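Local coordinates for alpha-Amylase (Thermotoga maritima, PDB 2B5D), which is a glycoside hydrolase family 57 protein of the alpha-amylase kind, joining a mainly parallel-stranded beta/alpha domain to a helical C-terminal region, at residues Ala11-Val16 and Glu36-Leu41; Ile82-Lys87 and Ile285-Lys290; Phe233-Asp238 and Ser383-Thr388; Leu449-Arg454 and Leu489-Gln494. All blocks are in the same frame, centred on the assembly; numbering follows the deposited sequence. Where two conformers were deposited one is given.

All four contacts are largely buried and none has a direct hydrogen bond or salt bridge between its segments; what varies is which elements meet. Contact 1, nearest the centre of the chain, brings the loop after a sheet strand against a helix and is the one with a bridging water. Contact 2 sets a peripheral helix on a loop through carbon atoms of a leucine, a threonine and an isoleucine, the loop shaped by an ST turn. Contact 3 is aromatic, two phenylalanines of a sheet strand against a short helix, and lies across the chain's centre from contact 2. Contact 4 joins two roughly antiparallel helices of the C-terminal region, chiefly through methionine and leucine, with tyrosine and glutamine at the sides.

Contact 1. Residues Ala11-Val16 and Glu36-Leu41; sequences AHLPYV and ETYIPL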
loop_
_atom_site.group_PDB
_atom_site.type_symbol
_atom_site.label_atom_id
_atom_site.label_comp_id
_atom_site.label_asym_id
_atom_site.label_seq_id
_atom_site.Cartn_x
_atom_site.Cartn_y
_atom_site.Cartn_z
ATOM N N ALA A 11 -14.903 13.388 -27.079
ATOM C CA ALA A 11 -15.010 11.927 -26.897
ATOM C C ALA A 11 -13.629 11.276 -26.922
ATOM O O ALA A 11 -12.985 11.094 -27.981
ATOM C CB ALA A 11 -15.934 11.287 -27.962
ATOM N N HIS A 12 -13.156 10.967 -25.728
ATOM C CA HIS A 12 -11.849 10.376 -25.561
ATOM C C HIS A 12 -11.848 9.292 -24.487
ATOM O O HIS A 12 -12.490 9.449 -23.447
ATOM C CB HIS A 12 -10.861 11.460 -25.135
ATOM C CG HIS A 12 -9.492 10.926 -24.862
ATOM N ND1 HIS A 12 -8.905 10.965 -23.616
ATOM C CD2 HIS A 12 -8.612 10.289 -25.674
ATOM C CE1 HIS A 12 -7.701 10.419 -23.681
ATOM N NE2 HIS A 12 -7.495 10.013 -24.922
ATOM N N LEU A 13 -11.130 8.204 -24.740
ATOM C CA LEU A 13 -10.674 7.285 -23.703
ATOM C C LEU A 13 -9.236 6.905 -23.980
ATOM O O LEU A 13 -8.841 6.825 -25.162
ATOM C CB LEU A 13 -11.572 6.040 -23.611
ATOM C CG LEU A 13 -12.986 6.317 -23.044
ATOM C CD1 LEU A 13 -13.967 5.166 -23.273
ATOM C CD2 LEU A 13 -12.865 6.681 -21.555
ATOM N N PRO A 14 -8.436 6.715 -22.904
ATOM C CA PRO A 14 -7.063 6.209 -23.043
ATOM C C PRO A 14 -7.042 4.828 -23.753
ATOM O O PRO A 14 -8.057 4.090 -23.772
ATOM C CB PRO A 14 -6.561 6.091 -21.617
ATOM C CG PRO A 14 -7.850 6.252 -20.688
ATOM C CD PRO A 14 -8.845 6.966 -21.497
ATOM N N TYR A 15 -5.942 4.517 -24.430
ATOM C CA TYR A 15 -5.823 3.189 -25.048
ATOM C C TYR A 15 -5.552 2.216 -23.899
ATOM O O TYR A 15 -4.529 2.292 -23.224
ATOM C CB TYR A 15 -4.672 3.148 -26.069
ATOM C CG TYR A 15 -4.539 1.852 -26.830
ATOM C CD1 TYR A 15 -3.525 0.951 -26.514
ATOM C CD2 TYR A 15 -5.407 1.526 -27.880
ATOM C CE1 TYR A 15 -3.385 -0.231 -27.196
ATOM C CE2 TYR A 15 -5.262 0.314 -28.588
ATOM C CZ TYR A 15 -4.255 -0.541 -28.214
ATOM O OH TYR A 15 -4.071 -1.729 -28.864
ATOM N N VAL A 16 -6.511 1.334 -23.682
ATOM C CA VAL A 16 -6.446 0.300 -22.672
ATOM C C VAL A 16 -6.766 -0.972 -23.405
ATOM O O VAL A 16 -7.926 -1.246 -23.783
ATOM C CB VAL A 16 -7.453 0.537 -21.539
ATOM C CG1 VAL A 16 -7.658 -0.767 -20.746
ATOM C CG2 VAL A 16 -6.957 1.679 -20.612
ATOM N N GLU A 36 -23.609 3.974 -22.671
ATOM C CA GLU A 36 -24.207 5.172 -22.080
ATOM C C GLU A 36 -24.142 6.408 -22.973
ATOM O O GLU A 36 -25.044 7.255 -22.934
ATOM C CB GLU A 36 -23.513 5.500 -20.756
ATOM C CG GLU A 36 -23.421 4.345 -19.750
ATOM C CD GLU A 36 -24.523 4.345 -18.690
ATOM O OE1 GLU A 36 -24.332 3.618 -17.674
ATOM O OE2 GLU A 36 -25.560 5.058 -18.854
ATOM N N THR A 37 -23.072 6.536 -23.762
ATOM C CA THR A 37 -22.853 7.762 -24.541
ATOM C C THR A 37 -22.808 7.585 -26.047
ATOM O O THR A 37 -23.603 8.177 -26.726
ATOM C CB THR A 37 -21.605 8.536 -24.037
ATOM O OG1 THR A 37 -21.714 8.741 -22.629
ATOM C CG2 THR A 37 -21.491 9.899 -24.721
ATOM N N TYR A 38 -21.895 6.774 -26.582
ATOM C CA TYR A 38 -21.696 6.766 -28.041
ATOM C C TYR A 38 -22.880 6.243 -28.882
ATOM O O TYR A 38 -23.241 6.849 -29.909
ATOM C CB TYR A 38 -20.395 6.067 -28.440
ATOM C CG TYR A 38 -19.213 6.463 -27.608
ATOM C CD1 TYR A 38 -19.002 7.784 -27.237
ATOM C CD2 TYR A 38 -18.303 5.515 -27.190
ATOM C CE1 TYR A 38 -17.914 8.144 -26.459
ATOM C CE2 TYR A 38 -17.206 5.867 -26.422
ATOM C CZ TYR A 38 -17.025 7.185 -26.049
ATOM O OH TYR A 38 -15.924 7.519 -25.259
ATOM N N ILE A 39 -23.495 5.140 -28.463
ATOM C CA ILE A 39 -24.665 4.624 -29.210
ATOM C C ILE A 39 -25.936 5.484 -29.018
ATOM O O ILE A 39 -26.646 5.739 -29.980
ATOM C CB ILE A 39 -24.897 3.087 -28.954
ATOM C CG1 ILE A 39 -23.845 2.257 -29.702
ATOM C CG2 ILE A 39 -26.331 2.643 -29.332
ATOM C CD1 ILE A 39 -23.730 0.769 -29.230
ATOM N N PRO A 40 -26.242 5.914 -27.775
ATOM C CA PRO A 40 -27.351 6.864 -27.590
ATOM C C PRO A 40 -27.198 8.187 -28.377
ATOM O O PRO A 40 -28.200 8.774 -28.742
ATOM C CB PRO A 40 -27.325 7.148 -26.085
ATOM C CG PRO A 40 -26.714 5.949 -25.484
ATOM C CD PRO A 40 -25.663 5.511 -26.486
ATOM N N LEU A 41 -25.972 8.658 -28.618
ATOM C CA LEU A 41 -25.762 9.762 -29.579
ATOM C C LEU A 41 -26.188 9.370 -30.981
ATOM O O LEU A 41 -26.912 10.095 -31.647
ATOM C CB LEU A 41 -24.304 10.236 -29.599
ATOM C CG LEU A 41 -23.765 11.028 -28.408
ATOM C CD1 LEU A 41 -22.288 11.346 -28.631
ATOM C CD2 LEU A 41 -24.566 12.317 -28.155
HETATM O O HOH W 1 -15.559 9.590 -23.957
#
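Tyr38 reaches from its helix to the loop that follows the first long strand, and its ring and hydroxyl do different work. The ring carbon CE1 lies 4.0 Å from Ala11 CB, an apolar touch made obliquely to the ring. At the tip, Tyr38 OH lies 3.6 Å from Leu13 CD1, one methyl of a side chain that crosses the tyrosine at a slant. The same hydroxyl is hydrogen-bonded to a water in the ring plane at the edge; the modelled distance from Tyr38 OH to the water O, 2.5 Å, is short and best read with caution. This water probably also donates to His12 O, 3.1 Å from the water O, though it has more acceptors near it than protons. A single solvent molecule thus links helix and loop. Tyr38 CG stands anti to the carbonyl carbon (chi1 -45°), which sends the ring out from the helix toward Ala11 and Leu13. Behind this first shell, Ala11 is tied to Ser56 and Thr58, while the His12 ring stacks on that of His146. Leu61 of helix 59-66 touches both Ala11 and Tyr38, and Met64 of that helix meets Leu13; the contact thus lies where strand 3-11 runs out between helices 27-47 and 59-66.

Contact 2. Residues Ile82-Lys87 and Ile285-Lys290; sequences IELANK and INTGIK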
loop_
_atom_site.group_PDB
_atom_site.type_symbol
_atom_site.label_atom_id
_atom_site.label_comp_id
_atom_site.label_asym_id
_atom_site.label_seq_id
_atom_site.Cartn_x
_atom_site.Cartn_y
_atom_site.Cartn_z
ATOM N N ILE A 82 -28.082 -8.005 -20.917
ATOM C CA ILE A 82 -29.504 -8.295 -21.257
ATOM C C ILE A 82 -30.069 -9.530 -20.508
ATOM O O ILE A 82 -31.272 -9.592 -20.187
ATOM C CB ILE A 82 -29.725 -8.519 -22.768
ATOM C CG1 ILE A 82 -29.454 -7.231 -23.556
ATOM C CG2 ILE A 82 -31.161 -9.054 -23.035
ATOM C CD1 ILE A 82 -29.231 -7.440 -25.071
ATOM N N GLU A 83 -29.193 -10.507 -20.257
ATOM C CA GLU A 83 -29.512 -11.645 -19.392
ATOM C C GLU A 83 -29.823 -11.161 -17.973
ATOM O O GLU A 83 -30.836 -11.557 -17.394
ATOM C CB GLU A 83 -28.363 -12.656 -19.390
ATOM C CG GLU A 83 -28.671 -13.999 -18.716
ATOM C CD GLU A 83 -27.399 -14.707 -18.243
ATOM O OE1 GLU A 83 -26.958 -15.656 -18.924
ATOM O OE2 GLU A 83 -26.817 -14.286 -17.215
ATOM N N LEU A 84 -28.965 -10.295 -17.425
ATOM C CA LEU A 84 -29.210 -9.685 -16.111
ATOM C C LEU A 84 -30.484 -8.859 -16.128
ATOM O O LEU A 84 -31.228 -8.829 -15.141
ATOM C CB LEU A 84 -28.057 -8.786 -15.677
ATOM C CG LEU A 84 -27.744 -8.564 -14.188
ATOM C CD1 LEU A 84 -27.061 -7.233 -14.004
ATOM C CD2 LEU A 84 -28.943 -8.659 -13.258
ATOM N N ALA A 85 -30.737 -8.193 -17.249
ATOM C CA ALA A 85 -31.923 -7.353 -17.371
ATOM C C ALA A 85 -33.176 -8.195 -17.172
ATOM O O ALA A 85 -34.075 -7.807 -16.423
ATOM C CB ALA A 85 -31.951 -6.642 -18.719
ATOM N N ASN A 86 -33.207 -9.353 -17.836
ATOM C CA ASN A 86 -34.288 -10.334 -17.690
ATOM C C ASN A 86 -34.484 -10.933 -16.288
ATOM O O ASN A 86 -35.615 -10.973 -15.772
ATOM C CB ASN A 86 -34.140 -11.427 -18.738
ATOM C CG ASN A 86 -34.912 -11.110 -20.000
ATOM O OD1 ASN A 86 -34.394 -11.266 -21.112
ATOM N ND2 ASN A 86 -36.163 -10.654 -19.837
ATOM N N LYS A 87 -33.386 -11.379 -15.678
ATOM C CA LYS A 87 -33.377 -11.798 -14.282
ATOM C C LYS A 87 -34.003 -10.721 -13.408
ATOM O O LYS A 87 -34.615 -11.016 -12.373
ATOM C CB LYS A 87 -31.944 -12.009 -13.802
ATOM C CG LYS A 87 -31.446 -13.439 -13.676
ATOM C CD LYS A 87 -30.241 -13.441 -12.728
ATOM C CE LYS A 87 -29.688 -14.838 -12.422
ATOM N NZ LYS A 87 -28.550 -15.251 -13.310
ATOM N N ILE A 285 -19.041 -4.173 -8.076
ATOM C CA ILE A 285 -18.831 -3.073 -9.024
ATOM C C ILE A 285 -20.179 -2.674 -9.616
ATOM O O ILE A 285 -21.186 -3.336 -9.347
ATOM C CB ILE A 285 -17.878 -3.469 -10.189
ATOM C CG1 ILE A 285 -18.471 -4.629 -11.004
ATOM C CG2 ILE A 285 -16.441 -3.737 -9.680
ATOM C CD1 ILE A 285 -17.770 -4.869 -12.311
ATOM N N ASN A 286 -20.182 -1.604 -10.421
ATOM C CA ASN A 286 -21.384 -1.128 -11.129
ATOM C C ASN A 286 -21.764 -2.048 -12.281
ATOM O O ASN A 286 -20.894 -2.593 -12.978
ATOM C CB ASN A 286 -21.214 0.322 -11.623
ATOM C CG ASN A 286 -21.401 1.365 -10.507
ATOM O OD1 ASN A 286 -20.860 2.465 -10.572
ATOM N ND2 ASN A 286 -22.169 1.022 -9.487
ATOM N N THR A 287 -23.072 -2.219 -12.459
ATOM C CA THR A 287 -23.630 -3.102 -13.483
ATOM C C THR A 287 -24.193 -2.299 -14.650
ATOM O O THR A 287 -24.207 -2.760 -15.796
ATOM C CB THR A 287 -24.768 -4.011 -12.906
ATOM O OG1 THR A 287 -25.830 -3.197 -12.394
ATOM C CG2 THR A 287 -24.262 -4.898 -11.784
ATOM N N GLY A 288 -24.690 -1.103 -14.346
ATOM C CA GLY A 288 -25.332 -0.283 -15.364
ATOM C C GLY A 288 -26.832 -0.223 -15.203
ATOM O O GLY A 288 -27.508 0.600 -15.824
ATOM N N ILE A 289 -27.364 -1.111 -14.377
ATOM C CA ILE A 289 -28.764 -1.007 -14.012
ATOM C C ILE A 289 -28.954 -0.464 -12.597
ATOM O O ILE A 289 -28.563 -1.087 -11.596
ATOM C CB ILE A 289 -29.667 -2.251 -14.423
ATOM C CG1 ILE A 289 -30.877 -2.405 -13.472
ATOM C CG2 ILE A 289 -28.862 -3.551 -14.738
ATOM C CD1 ILE A 289 -30.694 -3.373 -12.418
ATOM N N LYS A 290 -29.549 0.731 -12.573
ATOM C CA LYS A 290 -29.633 1.612 -11.408
ATOM C C LYS A 290 -31.063 2.142 -11.249
ATOM O O LYS A 290 -31.665 2.599 -12.223
ATOM C CB LYS A 290 -28.689 2.813 -11.588
ATOM C CG LYS A 290 -27.329 2.545 -12.210
ATOM C CD LYS A 290 -26.439 3.728 -11.939
ATOM C CE LYS A 290 -25.296 3.831 -12.922
ATOM N NZ LYS A 290 -24.080 3.131 -12.453
#
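Within 82-87, Leu84 alone comes into contact with the loop, and a single methyl, CD1, does the work. It approaches Thr287 CB to 4.1 Å and Ile289 CG2 to 4.2 Å, bridging two loop residues separated by a glycine. The leucine crosses the threonine at about a right angle and the isoleucine more obliquely. Its CG is anti to the backbone N (chi1 -152°), and this turn carries the branch off the helix toward the loop. On the other side, Ile289 holds its longer branch, CG1, anti to its own backbone N, and it is the short branch, the methyl CG2, that meets Leu84. Thr287 shows how one rotamer can serve two purposes. With chi1 at 60°, OG1 lies between the backbone N and the carbonyl carbon, where it accepts a hydrogen bond from two residues on, Ile289 N to Thr287 OG1 3.3 Å, with an N-H...O angle of 158°. This is an ST turn. Asp264 also bonds Thr287 OG1 and the N of Gly288, so the polar side of the turn is held from outside while the threonine's carbon side meets Leu84. Ile265 of helix 265-268 touches Leu84, Thr287 and Ile289 alike, and Tyr106 of helix 97-119 meets Ile289; the loop is therefore packed among these two helices and helix 68-91.

Contact 3. Residues Phe233-Asp238 and Ser383-Thr388; sequences FAFARD and SEVIDT
Phe233 and Phe235 of strand 233-236, in the mainly parallel sheet of the beta/alpha domain, receive Ile386 and Val385 of the short helix 382-388. The segment axes approach to 10.5 Å, their directions 126° apart. The two phenylalanines, two residues apart on the strand, both direct their side chains at the helix, and Ile386 meets both rings. Over one face of Phe233 lies Ile386 CB, 4.2 Å from the ring centroid and 27° off the normal, a CH-pi contact. The methyl on that carbon extends the packing: Ile386 CG2 is 3.7 Å from Phe233 CD1 and also 3.7 Å from Phe235 CZ, wedged between the two aromatics. Its approach to Phe235 is oblique, the side chains crossing at about a right angle. Val385 takes a different part of that ring, pointing its methyl in the ring plane at the edge, with Val385 CG2 3.5 Å from Phe235 CE2. Ile386 has CG2 anti to its carbonyl carbon, and this directs the methyl to the aromatic pair. Around these side chains, strand 203-206 pairs with strand 233-236 and sends Tyr203 against both Phe233 and Ile386, while Val345 of strand 343-349 reaches Phe235.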
loop_
_atom_site.group_PDB
_atom_site.type_symbol
_atom_site.label_atom_id
_atom_site.label_comp_id
_atom_site.label_asym_id
_atom_site.label_seq_id
_atom_site.Cartn_x
_atom_site.Cartn_y
_atom_site.Cartn_z
ATOM N N PHE A 233 -7.557 28.844 -38.055
ATOM C CA PHE A 233 -8.660 29.407 -37.242
ATOM C C PHE A 233 -8.684 28.836 -35.793
ATOM O O PHE A 233 -8.569 27.621 -35.623
ATOM C CB PHE A 233 -9.988 29.090 -37.923
ATOM C CG PHE A 233 -10.238 29.881 -39.157
ATOM C CD1 PHE A 233 -10.145 29.283 -40.422
ATOM C CD2 PHE A 233 -10.598 31.239 -39.072
ATOM C CE1 PHE A 233 -10.434 30.038 -41.608
ATOM C CE2 PHE A 233 -10.846 31.998 -40.243
ATOM C CZ PHE A 233 -10.755 31.381 -41.512
ATOM N N ALA A 234 -8.759 29.700 -34.776
ATOM C CA ALA A 234 -8.941 29.273 -33.391
ATOM C C ALA A 234 -10.337 29.723 -32.834
ATOM O O ALA A 234 -10.710 30.883 -32.977
ATOM C CB ALA A 234 -7.832 29.845 -32.523
ATOM N N PHE A 235 -11.046 28.810 -32.169
ATOM C CA PHE A 235 -12.371 29.027 -31.549
ATOM C C PHE A 235 -12.196 29.032 -30.036
ATOM O O PHE A 235 -11.708 28.063 -29.516
ATOM C CB PHE A 235 -13.283 27.877 -31.895
ATOM C CG PHE A 235 -13.816 27.903 -33.313
ATOM C CD1 PHE A 235 -13.154 27.228 -34.346
ATOM C CD2 PHE A 235 -14.965 28.581 -33.615
ATOM C CE1 PHE A 235 -13.668 27.227 -35.663
ATOM C CE2 PHE A 235 -15.480 28.610 -34.921
ATOM C CZ PHE A 235 -14.858 27.908 -35.943
ATOM N N ALA A 236 -12.508 30.122 -29.346
ATOM C CA ALA A 236 -12.323 30.155 -27.908
ATOM C C ALA A 236 -13.630 29.811 -27.168
ATOM O O ALA A 236 -14.740 30.245 -27.531
ATOM C CB ALA A 236 -11.699 31.448 -27.413
ATOM N N ARG A 237 -13.464 28.951 -26.178
ATOM C CA ARG A 237 -14.502 28.584 -25.174
ATOM C C ARG A 237 -15.305 29.787 -24.656
ATOM O O ARG A 237 -14.710 30.740 -24.141
ATOM C CB ARG A 237 -13.769 27.988 -23.960
ATOM C CG ARG A 237 -14.325 26.763 -23.460
ATOM C CD ARG A 237 -13.536 26.333 -22.275
ATOM N NE ARG A 237 -13.961 27.001 -21.040
ATOM C CZ ARG A 237 -13.167 27.835 -20.411
ATOM N NH1 ARG A 237 -13.525 28.470 -19.303
ATOM N NH2 ARG A 237 -11.979 28.036 -20.955
ATOM N N ASP A 238 -16.628 29.698 -24.711
ATOM C CA ASP A 238 -17.507 30.662 -23.975
ATOM C C ASP A 238 -17.494 30.278 -22.503
ATOM O O ASP A 238 -18.012 29.231 -22.134
ATOM C CB ASP A 238 -18.959 30.637 -24.525
ATOM C CG ASP A 238 -19.955 31.439 -23.651
ATOM O OD1 ASP A 238 -19.572 32.343 -22.850
ATOM O OD2 ASP A 238 -21.141 31.150 -23.797
ATOM N N SER A 383 -16.887 23.744 -38.901
ATOM C CA SER A 383 -16.453 23.854 -40.279
ATOM C C SER A 383 -17.452 24.728 -41.079
ATOM O O SER A 383 -17.030 25.467 -41.956
ATOM C CB SER A 383 -16.332 22.482 -40.896
ATOM O OG SER A 383 -17.542 21.803 -40.635
ATOM N N GLU A 384 -18.751 24.688 -40.750
ATOM C CA GLU A 384 -19.700 25.671 -41.311
ATOM C C GLU A 384 -19.277 27.098 -41.031
ATOM O O GLU A 384 -19.338 27.956 -41.912
ATOM C CB GLU A 384 -21.095 25.497 -40.761
ATOM C CG GLU A 384 -21.904 24.452 -41.458
ATOM C CD GLU A 384 -23.167 24.128 -40.692
ATOM O OE1 GLU A 384 -23.287 24.605 -39.531
ATOM O OE2 GLU A 384 -24.037 23.397 -41.242
ATOM N N VAL A 385 -18.859 27.380 -39.807
ATOM C CA VAL A 385 -18.466 28.743 -39.550
ATOM C C VAL A 385 -17.205 29.225 -40.262
ATOM O O VAL A 385 -17.174 30.358 -40.712
ATOM C CB VAL A 385 -18.668 29.247 -38.059
ATOM C CG1 VAL A 385 -19.281 28.183 -37.142
ATOM C CG2 VAL A 385 -17.447 30.007 -37.493
ATOM N N ILE A 386 -16.191 28.378 -40.409
ATOM C CA ILE A 386 -14.959 28.816 -41.099
ATOM C C ILE A 386 -15.203 28.994 -42.598
ATOM O O ILE A 386 -14.561 29.832 -43.198
ATOM C CB ILE A 386 -13.711 27.926 -40.825
ATOM C CG1 ILE A 386 -13.821 26.561 -41.507
ATOM C CG2 ILE A 386 -13.400 27.864 -39.316
ATOM C CD1 ILE A 386 -12.488 25.753 -41.498
ATOM N N ASP A 387 -16.175 28.235 -43.132
ATOM C CA ASP A 387 -16.625 28.266 -44.525
ATOM C C ASP A 387 -17.567 29.440 -44.854
ATOM O O ASP A 387 -17.759 29.768 -46.023
ATOM C CB ASP A 387 -17.310 26.946 -44.915
ATOM C CG ASP A 387 -16.301 25.796 -45.154
ATOM O OD1 ASP A 387 -15.074 26.046 -45.162
ATOM O OD2 ASP A 387 -16.732 24.634 -45.321
ATOM N N THR A 388 -18.111 30.078 -43.820
ATOM C CA THR A 388 -19.112 31.125 -43.941
ATOM C C THR A 388 -18.576 32.499 -43.549
ATOM O O THR A 388 -18.979 33.510 -44.117
ATOM C CB THR A 388 -20.320 30.763 -43.067
ATOM O OG1 THR A 388 -20.817 29.494 -43.484
ATOM C CG2 THR A 388 -21.460 31.800 -43.168
#

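Contact 4. Residues Leu449-Arg454 and Leu489-Gln494; sequences LNQMLR and LNLYDQ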
loop_
_atom_site.group_PDB
_atom_site.type_symbol
_atom_site.label_atom_id
_atom_site.label_comp_id
_atom_site.label_asym_id
_atom_site.label_seq_id
_atom_site.Cartn_x
_atom_site.Cartn_y
_atom_site.Cartn_z
ATOM N N LEU A 449 11.491 -0.206 -34.088
ATOM C CA LEU A 449 11.444 1.224 -33.984
ATOM C C LEU A 449 9.991 1.708 -33.956
ATOM O O LEU A 449 9.643 2.598 -33.183
ATOM C CB LEU A 449 12.269 1.841 -35.112
ATOM C CG LEU A 449 13.777 1.810 -34.827
ATOM C CD1 LEU A 449 14.585 2.299 -36.041
ATOM C CD2 LEU A 449 14.194 2.591 -33.575
ATOM N N ASN A 450 9.138 1.082 -34.757
ATOM C CA ASN A 450 7.721 1.369 -34.739
ATOM C C ASN A 450 7.038 1.099 -33.376
ATOM O O ASN A 450 6.133 1.830 -32.979
ATOM C CB ASN A 450 7.010 0.544 -35.806
ATOM C CG ASN A 450 7.190 1.086 -37.216
ATOM O OD1 ASN A 450 6.676 0.490 -38.168
ATOM N ND2 ASN A 450 7.901 2.195 -37.363
ATOM N N GLN A 451 7.440 0.036 -32.688
ATOM C CA GLN A 451 6.884 -0.283 -31.366
ATOM C C GLN A 451 7.505 0.616 -30.310
ATOM O O GLN A 451 6.823 1.059 -29.386
ATOM C CB GLN A 451 7.048 -1.784 -31.015
ATOM C CG GLN A 451 6.151 -2.269 -29.864
ATOM C CD GLN A 451 4.694 -2.244 -30.233
ATOM O OE1 GLN A 451 4.335 -2.544 -31.380
ATOM N NE2 GLN A 451 3.831 -1.893 -29.270
ATOM N N MET A 452 8.768 0.958 -30.461
ATOM C CA MET A 452 9.296 1.966 -29.560
ATOM C C MET A 452 8.462 3.269 -29.561
ATOM O O MET A 452 8.150 3.813 -28.500
ATOM C CB MET A 452 10.758 2.238 -29.837
ATOM C CG MET A 452 11.628 1.093 -29.348
ATOM S SD MET A 452 13.308 1.179 -30.027
ATOM C CE MET A 452 14.080 2.452 -28.996
ATOM N N LEU A 453 8.052 3.726 -30.745
ATOM C CA LEU A 453 7.325 4.992 -30.845
ATOM C C LEU A 453 5.948 4.886 -30.203
ATOM O O LEU A 453 5.502 5.816 -29.530
ATOM C CB LEU A 453 7.221 5.480 -32.308
ATOM C CG LEU A 453 6.628 6.880 -32.519
ATOM C CD1 LEU A 453 7.430 7.987 -31.745
ATOM C CD2 LEU A 453 6.526 7.189 -34.046
ATOM N N ARG A 454 5.296 3.752 -30.412
ATOM C CA ARG A 454 4.039 3.446 -29.759
ATOM C C ARG A 454 4.138 3.476 -28.248
ATOM O O ARG A 454 3.304 4.060 -27.573
ATOM C CB ARG A 454 3.610 2.062 -30.164
ATOM C CG ARG A 454 3.391 1.938 -31.623
ATOM C CD ARG A 454 2.653 0.592 -31.910
ATOM N NE ARG A 454 2.419 0.284 -33.318
ATOM C CZ ARG A 454 3.211 -0.454 -34.104
ATOM N NH1 ARG A 454 4.342 -0.957 -33.650
ATOM N NH2 ARG A 454 2.860 -0.680 -35.373
ATOM N N LEU A 489 12.394 0.757 -23.094
ATOM C CA LEU A 489 13.802 0.545 -22.787
ATOM C C LEU A 489 14.293 -0.872 -23.139
ATOM O O LEU A 489 15.441 -1.058 -23.564
ATOM C CB LEU A 489 14.074 0.812 -21.326
ATOM C CG LEU A 489 13.774 2.193 -20.789
ATOM C CD1 LEU A 489 13.747 2.153 -19.252
ATOM C CD2 LEU A 489 14.804 3.195 -21.261
ATOM N N ASN A 490 13.423 -1.858 -22.941
ATOM C CA ASN A 490 13.692 -3.205 -23.385
ATOM C C ASN A 490 13.967 -3.249 -24.859
ATOM O O ASN A 490 14.942 -3.854 -25.278
ATOM C CB ASN A 490 12.542 -4.162 -23.056
ATOM C CG ASN A 490 12.474 -4.496 -21.585
ATOM O OD1 ASN A 490 13.424 -4.267 -20.832
ATOM N ND2 ASN A 490 11.326 -4.997 -21.157
ATOM N N LEU A 491 13.116 -2.626 -25.662
ATOM C CA LEU A 491 13.369 -2.652 -27.104
ATOM C C LEU A 491 14.635 -1.879 -27.456
ATOM O O LEU A 491 15.387 -2.266 -28.348
ATOM C CB LEU A 491 12.182 -2.130 -27.886
ATOM C CG LEU A 491 10.868 -2.836 -27.668
ATOM C CD1 LEU A 491 9.740 -1.827 -27.894
ATOM C CD2 LEU A 491 10.739 -4.024 -28.576
ATOM N N TYR A 492 14.872 -0.784 -26.752
ATOM C CA TYR A 492 16.025 0.041 -27.021
ATOM C C TYR A 492 17.273 -0.792 -26.824
ATOM O O TYR A 492 18.189 -0.766 -27.670
ATOM C CB TYR A 492 16.042 1.265 -26.103
ATOM C CG TYR A 492 17.283 2.093 -26.227
ATOM C CD1 TYR A 492 17.461 2.954 -27.317
ATOM C CD2 TYR A 492 18.309 2.014 -25.269
ATOM C CE1 TYR A 492 18.617 3.724 -27.451
ATOM C CE2 TYR A 492 19.476 2.768 -25.394
ATOM C CZ TYR A 492 19.625 3.623 -26.495
ATOM O OH TYR A 492 20.768 4.401 -26.637
ATOM N N ASP A 493 17.306 -1.517 -25.707
ATOM C CA ASP A 493 18.425 -2.380 -25.377
ATOM C C ASP A 493 18.680 -3.512 -26.362
ATOM O O ASP A 493 19.810 -3.747 -26.750
ATOM C CB ASP A 493 18.234 -2.929 -23.986
ATOM C CG ASP A 493 18.513 -1.903 -22.960
ATOM O OD1 ASP A 493 19.083 -0.840 -23.344
ATOM O OD2 ASP A 493 18.163 -2.147 -21.784
ATOM N N GLN A 494 17.627 -4.188 -26.786
ATOM C CA GLN A 494 17.797 -5.223 -27.778
ATOM C C GLN A 494 18.354 -4.665 -29.096
ATOM O O GLN A 494 19.161 -5.320 -29.743
ATOM C CB GLN A 494 16.485 -5.942 -28.013
ATOM C CG GLN A 494 15.959 -6.534 -26.742
ATOM C CD GLN A 494 14.613 -7.178 -26.898
ATOM O OE1 GLN A 494 14.041 -7.649 -25.924
ATOM N NE2 GLN A 494 14.095 -7.215 -28.119
#
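Met452 lies along the seam between two helices and can be followed outward against Leu491 and Tyr492. Its CB leaves the backbone with CG anti to the carbonyl carbon (chi1 -74°), and from there the chain leans across to the other helix. The next atom makes a close contact: Met452 CG is 3.6 Å from Leu491 CB and 3.8 Å from Leu491 CD1, the two side chains sliding past each other in opposite directions. The sulfur passes at 4.1 Å, Met452 SD to Leu491 CB. A bend at chi3 (78°) then turns the terminal methyl onto Tyr492, the residue after Leu491, where Met452 CE rests 3.7 Å from Tyr492 CB, in the ring plane at the edge of the tyrosine. Leu491 in return spreads its CD1 toward the first helix and also meets Gln451, whose CG lies 4.1 Å from Leu491 CD1. The glutamine's amide turns off from the contact to donate from NE2 to the backbone oxygen of Asp512. Leu433 of helix 418-436 touches both Met452 and Tyr492, and Tyr508 of helix 502-511 meets Gln451 and Leu491. With axes 9.5 Å apart and directions 154° apart, the pair is a nearly antiparallel helix packing of the kind found in helical bundles, here in the helical C-terminal region of this family 57 protein.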